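Local structure of pentalenene synthase (Streptomyces chartreusis NRRL 3882, 6Q4S) at residues R285-E288 / A289-D292. The protein probably converts farnesyl diphosphate, with magnesium as cofactor, into the bicyclic sesquiterpene alcohol 7-epi-alpha-eudesmol through a 1,10-cyclisation. Residues are numbered along the deposited sequence; the frame is centred on the assembly and turned at random.
Sequences RLDE and AERD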
loop_
_atom_site.group_PDB
_atom_site.type_symbol
_atom_site.label_atom_id
_atom_site.label_comp_id
_atom_site.label_asym_id
_atom_site.label_seq_id
_atom_site.Cartn_x
_atom_site.Cartn_y
_atom_site.Cartn_z
ATOM N N ARG A 285 22.743 -8.324 13.476
ATOM C CA ARG A 285 23.583 -7.499 14.389
ATOM C C ARG A 285 22.762 -6.502 15.203
ATOM O O ARG A 285 23.151 -5.352 15.407
ATOM C CB ARG A 285 24.702 -6.751 13.655
ATOM C CG ARG A 285 25.502 -7.581 12.687
ATOM C CD ARG A 285 26.573 -6.706 12.057
ATOM N NE ARG A 285 26.529 -6.708 10.587
ATOM C CZ ARG A 285 25.701 -5.981 9.820
ATOM N NH1 ARG A 285 24.774 -5.176 10.337
ATOM N NH2 ARG A 285 25.792 -6.075 8.500
ATOM N N LEU A 286 21.615 -6.926 15.679
ATOM C CA LEU A 286 20.784 -5.997 16.418
ATOM C C LEU A 286 21.358 -5.773 17.818
ATOM O O LEU A 286 21.843 -6.701 18.433
ATOM C CB LEU A 286 19.322 -6.483 16.499
ATOM C CG LEU A 286 18.626 -6.866 15.197
ATOM C CD1 LEU A 286 17.194 -7.208 15.544
ATOM C CD2 LEU A 286 18.708 -5.760 14.150
ATOM N N ASP A 287 21.298 -4.539 18.293
ATOM C CA ASP A 287 21.552 -4.244 19.697
ATOM C C ASP A 287 20.413 -4.732 20.577
ATOM O O ASP A 287 19.417 -5.242 20.065
ATOM C CB ASP A 287 21.869 -2.745 19.908
ATOM C CG ASP A 287 20.670 -1.826 19.745
ATOM O OD1 ASP A 287 19.518 -2.107 20.185
ATOM O OD2 ASP A 287 20.915 -0.742 19.186
ATOM N N GLU A 288 20.534 -4.516 21.887
ATOM C CA GLU A 288 19.618 -5.112 22.861
ATOM C C GLU A 288 18.196 -4.486 22.847
ATOM O O GLU A 288 17.207 -5.194 23.046
ATOM C CB GLU A 288 20.280 -5.149 24.266
ATOM C CG GLU A 288 19.536 -4.501 25.437
ATOM C CD GLU A 288 20.468 -4.179 26.618
ATOM O OE1 GLU A 288 20.184 -3.205 27.359
ATOM O OE2 GLU A 288 21.507 -4.875 26.802
ATOM N N ALA A 289 18.090 -3.173 22.647
ATOM C CA ALA A 289 16.782 -2.523 22.590
ATOM C C ALA A 289 16.020 -2.906 21.266
ATOM O O ALA A 289 14.834 -3.080 21.280
ATOM C CB ALA A 289 16.939 -1.022 22.718
ATOM N N GLU A 290 16.744 -3.040 20.162
ATOM C CA GLU A 290 16.213 -3.615 18.928
ATOM C C GLU A 290 15.713 -5.069 19.166
ATOM O O GLU A 290 14.558 -5.390 18.816
ATOM C CB GLU A 290 17.255 -3.560 17.806
ATOM C CG GLU A 290 17.496 -2.117 17.350
ATOM C CD GLU A 290 18.715 -1.897 16.456
ATOM O OE1 GLU A 290 19.687 -2.722 16.414
ATOM O OE2 GLU A 290 18.696 -0.860 15.773
ATOM N N ARG A 291 16.553 -5.915 19.792
ATOM C CA ARG A 291 16.144 -7.294 20.179
ATOM C C ARG A 291 14.879 -7.310 20.949
ATOM O O ARG A 291 14.010 -8.184 20.715
ATOM C CB ARG A 291 17.182 -8.014 21.031
ATOM C CG ARG A 291 18.320 -8.567 20.226
ATOM C CD ARG A 291 19.570 -8.845 21.084
ATOM N NE ARG A 291 20.640 -9.151 20.152
ATOM C CZ ARG A 291 20.934 -10.359 19.670
ATOM N NH1 ARG A 291 20.286 -11.453 20.050
ATOM N NH2 ARG A 291 21.893 -10.460 18.770
ATOM N N ASP A 292 14.769 -6.370 21.885
ATOM C CA ASP A 292 13.575 -6.254 22.717
ATOM C C ASP A 292 12.294 -5.894 21.922
ATOM O O ASP A 292 11.159 -6.253 22.328
ATOM C CB ASP A 292 13.790 -5.194 23.804
ATOM C CG ASP A 292 12.569 -5.018 24.696
ATOM O OD1 ASP A 292 12.206 -6.018 25.338
ATOM O OD2 ASP A 292 11.942 -3.910 24.744
#
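Asp287 and Glu290 bond reciprocally, each carboxylate taking a backbone N-H of the other residue. Glu290 N reaches Asp287 OD1 at 2.9 Å in an essentially straight bond (179° at the hydrogen). The Asp287 torsion explains this: CG lies between the backbone N and the carbonyl carbon (chi1 72°), which turns OD1 back to the N-H of Glu290. In return, Asp287 N donates to Glu290 OE1 at 3.1 Å, meeting that oxygen on its anti side and somewhat out of the carboxylate plane. The two carboxylates also stack, their planes 16° apart, with Asp287 OD2 3.6 Å from Glu290 OE1. This like-charge approach is probably eased by Arg285 of the second subunit, whose NH2 forms a salt bridge with Asp287 OD2. Arg291 satisfies Leu286 O through NE at 3.2 Å; the acceptor lies near the guanidinium plane, although NE stands above the carbonyl plane, while NH2 forms a salt bridge with Asp282 of helix 252-284. Backbone bonds of 3.0 Å from Arg291 N to Asp287 O and 2.9 Å from Asp292 N to Glu288 O begin the helical pattern. A Schellman motif at Arg285 ends helix 252-284, and the capping box of Asp287, the N-cap, and Glu290 starts helix 288-313.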